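Local coordinates for protein esterase A (Caulobacter crescentus, PDB 5GKV) that probably hydrolyses ester bonds as a serine hydrolase of the beta-lactamase and penicillin-binding protein family, at residues I208-S213 with N265-A270; T81-A86 with V172-L177; P228-I233 with A240-W245. All blocks are in the same frame, centred on the assembly; numbering follows the deposited sequence.

Contact 1 (I208-S213 with N265-A270)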
loop_
_atom_site.group_PDB
_atom_site.type_symbol
_atom_site.label_atom_id
_atom_site.label_comp_id
_atom_site.label_asym_id
_atom_site.label_seq_id
_atom_site.Cartn_x
_atom_site.Cartn_y
_atom_site.Cartn_z
ATOM N N ILE A 208 -10.764 3.818 1.970
ATOM C CA ILE A 208 -10.863 2.775 0.951
ATOM C C ILE A 208 -12.337 2.699 0.581
ATOM O O ILE A 208 -13.171 2.304 1.409
ATOM C CB ILE A 208 -10.327 1.422 1.435
ATOM C CG1 ILE A 208 -8.831 1.531 1.777
ATOM C CG2 ILE A 208 -10.548 0.357 0.363
ATOM C CD1 ILE A 208 -8.225 0.218 2.333
ATOM N N GLY A 209 -12.660 3.113 -0.646
ATOM C CA GLY A 209 -14.031 3.424 -1.002
ATOM C C GLY A 209 -14.353 4.869 -0.663
ATOM O O GLY A 209 -14.645 5.196 0.490
ATOM N N LEU A 210 -14.289 5.748 -1.659
ATOM C CA LEU A 210 -14.368 7.181 -1.435
ATOM C C LEU A 210 -15.727 7.712 -1.863
ATOM O O LEU A 210 -16.052 7.634 -3.059
ATOM C CB LEU A 210 -13.257 7.880 -2.219
ATOM C CG LEU A 210 -13.037 9.356 -1.928
ATOM C CD1 LEU A 210 -12.538 9.581 -0.503
ATOM C CD2 LEU A 210 -12.046 9.917 -2.971
ATOM N N PRO A 211 -16.542 8.254 -0.952
ATOM C CA PRO A 211 -17.852 8.791 -1.356
ATOM C C PRO A 211 -17.718 9.962 -2.321
ATOM O O PRO A 211 -16.743 10.721 -2.287
ATOM C CB PRO A 211 -18.481 9.243 -0.030
ATOM C CG PRO A 211 -17.726 8.515 1.036
ATOM C CD PRO A 211 -16.334 8.336 0.503
ATOM N N ASP A 212 -18.738 10.115 -3.176
ATOM C CA ASP A 212 -18.755 11.192 -4.165
ATOM C C ASP A 212 -18.471 12.560 -3.555
ATOM O O ASP A 212 -17.874 13.418 -4.221
ATOM C CB ASP A 212 -20.112 11.262 -4.878
ATOM C CG ASP A 212 -20.282 10.209 -5.963
ATOM O OD1 ASP A 212 -19.610 9.166 -5.914
ATOM O OD2 ASP A 212 -21.115 10.430 -6.871
ATOM N N SER A 213 -18.915 12.800 -2.313
ATOM C CA SER A 213 -18.745 14.117 -1.689
ATOM C C SER A 213 -17.278 14.513 -1.534
ATOM O O SER A 213 -16.973 15.707 -1.368
ATOM C CB SER A 213 -19.405 14.134 -0.318
ATOM O OG SER A 213 -18.825 13.140 0.510
ATOM N N ASN A 265 -6.933 1.180 -4.603
ATOM C CA ASN A 265 -7.738 2.395 -4.761
ATOM C C ASN A 265 -7.978 3.133 -3.449
ATOM O O ASN A 265 -8.936 3.909 -3.343
ATOM C CB ASN A 265 -9.070 2.098 -5.463
ATOM C CG ASN A 265 -10.138 1.592 -4.521
ATOM O OD1 ASN A 265 -9.848 0.909 -3.532
ATOM N ND2 ASN A 265 -11.395 1.920 -4.825
ATOM N N GLY A 266 -7.127 2.941 -2.451
ATOM C CA GLY A 266 -7.149 3.843 -1.316
ATOM C C GLY A 266 -6.839 5.271 -1.736
ATOM O O GLY A 266 -6.135 5.521 -2.722
ATOM N N HIS A 267 -7.383 6.218 -0.975
ATOM C CA HIS A 267 -7.113 7.644 -1.132
ATOM C C HIS A 267 -6.753 8.238 0.221
ATOM O O HIS A 267 -7.453 7.988 1.214
ATOM C CB HIS A 267 -8.331 8.379 -1.706
ATOM C CG HIS A 267 -8.572 8.095 -3.155
ATOM N ND1 HIS A 267 -9.152 6.922 -3.592
ATOM C CD2 HIS A 267 -8.301 8.820 -4.267
ATOM C CE1 HIS A 267 -9.226 6.938 -4.913
ATOM N NE2 HIS A 267 -8.721 8.079 -5.348
ATOM N N ALA A 268 -5.701 9.060 0.262
ATOM C CA ALA A 268 -5.254 9.582 1.551
ATOM C C ALA A 268 -4.388 10.813 1.340
ATOM O O ALA A 268 -3.961 11.117 0.225
ATOM C CB ALA A 268 -4.472 8.538 2.346
ATOM N N THR A 269 -4.095 11.487 2.449
ATOM C CA THR A 269 -3.018 12.467 2.517
ATOM C C THR A 269 -1.787 11.818 3.138
ATOM O O THR A 269 -1.868 10.774 3.802
ATOM C CB THR A 269 -3.402 13.682 3.363
ATOM O OG1 THR A 269 -3.536 13.265 4.730
ATOM C CG2 THR A 269 -4.697 14.327 2.865
ATOM N N ALA A 270 -0.635 12.447 2.915
ATOM C CA ALA A 270 0.604 11.908 3.475
ATOM C C ALA A 270 0.578 11.858 5.001
ATOM O O ALA A 270 0.929 10.805 5.571
ATOM C CB ALA A 270 1.790 12.711 2.937
HETATM O O HOH W 1 -11.128 4.600 -2.608
#

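Contact 2 (T81-A86 with V172-L177)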
loop_
_atom_site.group_PDB
_atom_site.type_symbol
_atom_site.label_atom_id
_atom_site.label_comp_id
_atom_site.label_asym_id
_atom_site.label_seq_id
_atom_site.Cartn_x
_atom_site.Cartn_y
_atom_site.Cartn_z
ATOM N N THR A 81 0.289 1.375 -2.407
ATOM C CA THR A 81 0.534 1.770 -1.023
ATOM C C THR A 81 -0.652 1.368 -0.149
ATOM O O THR A 81 -0.483 1.044 1.033
ATOM C CB THR A 81 0.827 3.278 -0.935
ATOM O OG1 THR A 81 2.018 3.548 -1.677
ATOM C CG2 THR A 81 1.053 3.709 0.533
ATOM N N THR A 82 -1.847 1.280 -0.744
ATOM C CA THR A 82 -3.025 0.771 -0.034
ATOM C C THR A 82 -2.799 -0.605 0.600
ATOM O O THR A 82 -3.396 -0.914 1.633
ATOM C CB THR A 82 -4.209 0.704 -1.010
ATOM O OG1 THR A 82 -4.315 1.962 -1.701
ATOM C CG2 THR A 82 -5.510 0.393 -0.285
ATOM N N LYS A 83 -1.938 -1.441 0.007
ATOM C CA LYS A 83 -1.729 -2.790 0.534
ATOM C C LYS A 83 -1.205 -2.792 1.966
ATOM O O LYS A 83 -1.441 -3.756 2.709
ATOM C CB LYS A 83 -0.758 -3.566 -0.372
ATOM C CG LYS A 83 -1.303 -3.792 -1.782
ATOM C CD LYS A 83 -0.500 -4.860 -2.517
ATOM C CE LYS A 83 -1.171 -5.247 -3.835
ATOM N NZ LYS A 83 -1.117 -4.114 -4.831
ATOM N N ALA A 84 -0.475 -1.746 2.375
ATOM C CA ALA A 84 -0.044 -1.665 3.769
ATOM C C ALA A 84 -1.242 -1.519 4.697
ATOM O O ALA A 84 -1.237 -2.049 5.818
ATOM C CB ALA A 84 0.929 -0.492 3.966
ATOM N N VAL A 85 -2.280 -0.803 4.243
ATOM C CA VAL A 85 -3.504 -0.664 5.031
ATOM C C VAL A 85 -4.242 -1.997 5.102
ATOM O O VAL A 85 -4.708 -2.408 6.174
ATOM C CB VAL A 85 -4.405 0.451 4.458
ATOM C CG1 VAL A 85 -5.715 0.586 5.308
ATOM C CG2 VAL A 85 -3.654 1.790 4.425
ATOM N N ALA A 86 -4.352 -2.701 3.970
ATOM C CA ALA A 86 -4.972 -4.019 3.992
ATOM C C ALA A 86 -4.222 -4.949 4.936
ATOM O O ALA A 86 -4.837 -5.705 5.700
ATOM C CB ALA A 86 -5.014 -4.598 2.577
ATOM N N VAL A 172 -3.179 -6.681 -8.272
ATOM C CA VAL A 172 -4.599 -6.386 -8.114
ATOM C C VAL A 172 -5.306 -7.452 -7.279
ATOM O O VAL A 172 -6.074 -7.137 -6.367
ATOM C CB VAL A 172 -5.281 -6.217 -9.490
ATOM C CG1 VAL A 172 -6.722 -5.758 -9.306
ATOM C CG2 VAL A 172 -4.482 -5.251 -10.381
ATOM N N THR A 173 -5.049 -8.726 -7.577
ATOM C CA THR A 173 -5.778 -9.818 -6.939
ATOM C C THR A 173 -5.578 -9.853 -5.428
ATOM O O THR A 173 -6.466 -10.322 -4.706
ATOM C CB THR A 173 -5.351 -11.156 -7.552
ATOM O OG1 THR A 173 -3.927 -11.293 -7.431
ATOM C CG2 THR A 173 -5.738 -11.194 -9.036
ATOM N N TYR A 174 -4.429 -9.371 -4.934
ATOM C CA TYR A 174 -4.173 -9.358 -3.493
ATOM C C TYR A 174 -5.287 -8.672 -2.724
ATOM O O TYR A 174 -5.623 -9.089 -1.612
ATOM C CB TYR A 174 -2.842 -8.665 -3.206
ATOM C CG TYR A 174 -2.558 -8.201 -1.775
ATOM C CD1 TYR A 174 -3.078 -7.001 -1.295
ATOM C CD2 TYR A 174 -1.686 -8.914 -0.942
ATOM C CE1 TYR A 174 -2.788 -6.541 -0.019
ATOM C CE2 TYR A 174 -1.386 -8.460 0.346
ATOM C CZ TYR A 174 -1.935 -7.255 0.793
ATOM O OH TYR A 174 -1.659 -6.759 2.067
ATOM N N GLY A 175 -5.838 -7.588 -3.273
ATOM C CA GLY A 175 -6.849 -6.845 -2.541
ATOM C C GLY A 175 -8.123 -7.635 -2.363
ATOM O O GLY A 175 -8.824 -7.475 -1.358
ATOM N N TYR A 176 -8.434 -8.508 -3.323
ATOM C CA TYR A 176 -9.601 -9.364 -3.212
ATOM C C TYR A 176 -9.328 -10.544 -2.290
ATOM O O TYR A 176 -10.211 -10.948 -1.523
ATOM C CB TYR A 176 -10.039 -9.825 -4.604
ATOM C CG TYR A 176 -10.404 -8.666 -5.508
ATOM C CD1 TYR A 176 -9.419 -7.966 -6.218
ATOM C CD2 TYR A 176 -11.735 -8.248 -5.642
ATOM C CE1 TYR A 176 -9.749 -6.902 -7.039
ATOM C CE2 TYR A 176 -12.074 -7.183 -6.469
ATOM C CZ TYR A 176 -11.076 -6.513 -7.165
ATOM O OH TYR A 176 -11.388 -5.445 -7.986
ATOM N N LEU A 177 -8.106 -11.087 -2.321
ATOM C CA LEU A 177 -7.745 -12.141 -1.378
ATOM C C LEU A 177 -7.823 -11.634 0.060
ATOM O O LEU A 177 -8.521 -12.216 0.901
ATOM C CB LEU A 177 -6.344 -12.675 -1.679
ATOM C CG LEU A 177 -6.126 -13.369 -3.026
ATOM C CD1 LEU A 177 -4.693 -13.914 -3.119
ATOM C CD2 LEU A 177 -7.159 -14.467 -3.225
#

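Contact 3 (P228-I233 with A240-W245)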
loop_
_atom_site.group_PDB
_atom_site.type_symbol
_atom_site.label_atom_id
_atom_site.label_comp_id
_atom_site.label_asym_id
_atom_site.label_seq_id
_atom_site.Cartn_x
_atom_site.Cartn_y
_atom_site.Cartn_z
ATOM N N PRO A 228 7.572 1.115 -16.778
ATOM C CA PRO A 228 8.589 0.503 -15.920
ATOM C C PRO A 228 9.241 -0.675 -16.627
ATOM O O PRO A 228 8.632 -1.336 -17.474
ATOM C CB PRO A 228 7.798 0.056 -14.684
ATOM C CG PRO A 228 6.374 -0.034 -15.148
ATOM C CD PRO A 228 6.214 1.003 -16.214
ATOM N N GLN A 229 10.503 -0.915 -16.283
ATOM C CA GLN A 229 11.290 -1.989 -16.884
ATOM C C GLN A 229 11.114 -3.248 -16.040
ATOM O O GLN A 229 11.730 -3.397 -14.982
ATOM C CB GLN A 229 12.757 -1.578 -16.999
ATOM C CG GLN A 229 13.721 -2.694 -17.438
ATOM C CD GLN A 229 13.303 -3.402 -18.726
ATOM O OE1 GLN A 229 12.721 -2.795 -19.628
ATOM N NE2 GLN A 229 13.597 -4.701 -18.809
ATOM N N PHE A 230 10.269 -4.159 -16.510
ATOM C CA PHE A 230 10.088 -5.426 -15.823
ATOM C C PHE A 230 11.255 -6.364 -16.109
ATOM O O PHE A 230 12.137 -6.084 -16.927
ATOM C CB PHE A 230 8.769 -6.072 -16.237
ATOM C CG PHE A 230 7.579 -5.455 -15.587
ATOM C CD1 PHE A 230 7.138 -5.909 -14.355
ATOM C CD2 PHE A 230 6.917 -4.394 -16.184
ATOM C CE1 PHE A 230 6.043 -5.328 -13.733
ATOM C CE2 PHE A 230 5.820 -3.808 -15.571
ATOM C CZ PHE A 230 5.379 -4.280 -14.339
ATOM N N GLY A 231 11.252 -7.498 -15.423
ATOM C CA GLY A 231 12.264 -8.514 -15.624
ATOM C C GLY A 231 11.936 -9.414 -16.796
ATOM O O GLY A 231 11.255 -9.018 -17.752
ATOM N N GLU A 232 12.419 -10.649 -16.719
ATOM C CA GLU A 232 12.091 -11.626 -17.743
ATOM C C GLU A 232 10.608 -11.964 -17.679
ATOM O O GLU A 232 10.015 -12.063 -16.601
ATOM C CB GLU A 232 12.940 -12.889 -17.583
ATOM C CG GLU A 232 14.457 -12.626 -17.472
ATOM C CD GLU A 232 15.050 -11.887 -18.684
ATOM O OE1 GLU A 232 16.234 -11.467 -18.607
ATOM O OE2 GLU A 232 14.334 -11.726 -19.702
ATOM N N ILE A 233 10.008 -12.099 -18.856
ATOM C CA ILE A 233 8.611 -12.481 -18.964
ATOM C C ILE A 233 8.432 -13.914 -18.470
ATOM O O ILE A 233 9.295 -14.781 -18.677
ATOM C CB ILE A 233 8.154 -12.302 -20.421
ATOM C CG1 ILE A 233 8.328 -10.833 -20.856
ATOM C CG2 ILE A 233 6.731 -12.783 -20.622
ATOM C CD1 ILE A 233 7.588 -9.792 -19.989
ATOM N N ALA A 240 -0.148 -10.810 -14.379
ATOM C CA ALA A 240 -0.296 -9.718 -13.413
ATOM C C ALA A 240 -0.410 -8.370 -14.107
ATOM O O ALA A 240 -1.191 -7.510 -13.681
ATOM C CB ALA A 240 0.883 -9.689 -12.436
ATOM N N PHE A 241 0.368 -8.150 -15.166
ATOM C CA PHE A 241 0.521 -6.797 -15.697
ATOM C C PHE A 241 0.237 -6.641 -17.185
ATOM O O PHE A 241 -0.061 -5.520 -17.608
ATOM C CB PHE A 241 1.938 -6.272 -15.417
ATOM C CG PHE A 241 2.123 -5.737 -14.015
ATOM C CD1 PHE A 241 1.515 -4.553 -13.625
ATOM C CD2 PHE A 241 2.888 -6.424 -13.083
ATOM C CE1 PHE A 241 1.676 -4.061 -12.338
ATOM C CE2 PHE A 241 3.049 -5.931 -11.798
ATOM C CZ PHE A 241 2.445 -4.747 -11.432
ATOM N N PHE A 242 0.283 -7.703 -17.991
ATOM C CA PHE A 242 0.356 -7.513 -19.435
ATOM C C PHE A 242 -0.860 -8.042 -20.186
ATOM O O PHE A 242 -0.811 -8.177 -21.413
ATOM C CB PHE A 242 1.646 -8.136 -19.964
ATOM C CG PHE A 242 2.879 -7.438 -19.482
ATOM C CD1 PHE A 242 3.258 -6.217 -20.028
ATOM C CD2 PHE A 242 3.662 -7.990 -18.485
ATOM C CE1 PHE A 242 4.389 -5.563 -19.586
ATOM C CE2 PHE A 242 4.803 -7.337 -18.037
ATOM C CZ PHE A 242 5.162 -6.124 -18.585
ATOM N N LYS A 243 -1.949 -8.319 -19.496
ATOM C CA LYS A 243 -3.170 -8.718 -20.172
ATOM C C LYS A 243 -4.084 -7.518 -20.339
ATOM O O LYS A 243 -3.972 -6.532 -19.602
ATOM C CB LYS A 243 -3.895 -9.814 -19.382
ATOM C CG LYS A 243 -3.090 -11.087 -19.203
ATOM C CD LYS A 243 -2.729 -11.680 -20.562
ATOM C CE LYS A 243 -2.105 -13.062 -20.434
ATOM N NZ LYS A 243 -1.798 -13.619 -21.785
ATOM N N PRO A 244 -4.996 -7.559 -21.315
ATOM C CA PRO A 244 -5.994 -6.478 -21.431
ATOM C C PRO A 244 -6.842 -6.315 -20.183
ATOM O O PRO A 244 -7.377 -5.224 -19.945
ATOM C CB PRO A 244 -6.850 -6.910 -22.634
ATOM C CG PRO A 244 -5.986 -7.843 -23.409
ATOM C CD PRO A 244 -5.130 -8.558 -22.391
ATOM N N TRP A 245 -6.974 -7.365 -19.373
ATOM C CA TRP A 245 -7.785 -7.335 -18.170
ATOM C C TRP A 245 -6.957 -7.224 -16.893
ATOM O O TRP A 245 -7.519 -7.312 -15.798
ATOM C CB TRP A 245 -8.657 -8.588 -18.115
ATOM C CG TRP A 245 -7.846 -9.821 -18.222
ATOM C CD1 TRP A 245 -7.219 -10.483 -17.203
ATOM C CD2 TRP A 245 -7.535 -10.543 -19.421
ATOM N NE1 TRP A 245 -6.546 -11.577 -17.692
ATOM C CE2 TRP A 245 -6.724 -11.639 -19.049
ATOM C CE3 TRP A 245 -7.861 -10.369 -20.774
ATOM C CZ2 TRP A 245 -6.240 -12.564 -19.982
ATOM C CZ3 TRP A 245 -7.385 -11.292 -21.698
ATOM C CH2 TRP A 245 -6.582 -12.377 -21.296
#

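Contact 1 (I208-S213 with N265-A270)
Leu210 CD2 sits over one face of the His267 imidazole, displaced toward the rim. The methyl is 4.1 Å from the ring centroid and 17° off the normal, a CH-pi contact. CG of the histidine is the ring atom nearest to it, at 3.9 Å from Leu210 CD2. His267 ND1 makes a weak hydrogen bond of 3.0 Å to Asn265 O, bent to 124° at the hydrogen. His267 CG lies beside its backbone N (chi1 -73°), and the ring points across at the leucine, meeting it at about a right angle. The other flat group is the Asn265 amide, whose OD1 has Ile208 CG2 4.0 Å away. That amide is held by outside partners: OD1 accepts from Ile261 N, and ND2 donates to Val259 O and Trp256 O.

The contact lies at one edge of a small antiparallel three-stranded sheet. Strand 266-268 is its middle strand, and 206-208 is an outer one. Backbone bonding of His267 with Trp207 joins the two. Past Ile208 the chain leaves the sheet as a loop. A water accepts a hydrogen bond from Gly209 N at 2.9 Å. Gly266 adds no side chain, and Ile208 CG1 comes to 4.2 Å from Gly266 CA. On its far end, Ile208 packs against Thr82 and Val85 of helix 82-95.

Contact 2 (T81-A86 with V172-L177)
Tyr174 and Lys83 bury the most surface here, and the lysine chain lies over one face of the phenol ring. Lys83 CD sits 3.9 Å from the ring centroid, 25° off the normal, in a CH-pi contact shifted toward the rim. The other methylenes follow the same side of the ring: Lys83 CB and CG run past Tyr174 CE1, and Lys83 CE reaches Tyr174 CD1 at 3.6 Å. The lysine is extended until a bend at its last torsion turns NZ off the ring. That amine bonds to Pro171 O, Tyr169 OH and Ser263 O, three partners that fix its position.

The phenol also grips the backbone. Tyr174 OH donates to Lys83 O at 3.1 Å, with a C=O...O angle of 130° and the donor tilted 26° from the carbonyl plane. Ala86 CB, one turn further along, touches Tyr174 CE1 at 3.9 Å. Lys83 stands where the lysine of the S-x-x-K motif is expected in serine beta-lactamases and penicillin-binding proteins, so the contact probably borders the catalytic centre.

Helix 82-95 and helix 173-186 thus meet at their first turns, where the Tyr174 side chain reaches across from one helix to the other. The His128 ring meets that of Tyr174. Strand 338-341 touches Lys83 and Ala84 through His340, and strand 206-208 lies against other side chains of this first turn.

Contact 3 (P228-I233 with A240-W245)
This is a surface aromatic cluster in which a loop folds back onto the end of the helix that follows it. Phe230 belongs to the loop after strand 206-208. Phe241 and Phe242 stand at the C-terminal end of helix 235-241, and Phe242 is the first residue to leave helical angles. The piece belongs to the serine beta-lactamase and penicillin-binding protein fold and lies toward the outside of it.

The Phe230 ring is the hub, and this residue has the most surface buried by the contact. Phe242 presents its edge to one face of Phe230 in a T-shaped (edge-to-face) pair. Their centroids are 5.1 Å apart and the planes stand at 73°. The two side chains run past each other in opposite directions, which brings Phe242 CZ to 3.4 Å from Phe230 CD2.

Phe241 meets the CE1 and CZ end of the Phe230 ring, with Phe230 CE1 3.4 Å from Phe241 CD2. Phe230 CZ lies 3.5 Å above the plane of Phe241, offset toward the rim. The pair is oblique, with planes at 47° and centroids 4.8 Å apart.

Val237, on the same helix, touches both Phe230 and Phe242. Phe241 also packs on Pro171 and Val311, and through them the cluster joins other loops. Phe242 and Ile233 are the more exposed members.

Ile233 gives a looser edge. It has CG1 beside the backbone N, and a second bend in the chain (chi2 -57°) carries the terminal methyl to the cluster, where Ile233 CD1 stops 4.2 Å from Phe242 CE2.

Contacts 1 and 2 touch, with centres 14 Å apart. Thr82 OG1 comes to 3.1 Å from Gly266 N, a probable but weak hydrogen bond, and contact 1 packs on helix 82-95. The small sheet of contact 1 is thus seated on the first turn of the helix that carries Lys83. Contact 3 is nested in the loop closed by contact 1, yet their centres are 27 Å apart. It lies nearer contact 2, about 5 Å at the nearest atoms. Pro171 bridges these two: its carbonyl receives Lys83 NZ, while the Phe241 side chain packs on Pro171. Lys83 of contact 2, in the position of the S-x-x-K lysine, probably belongs to the active site.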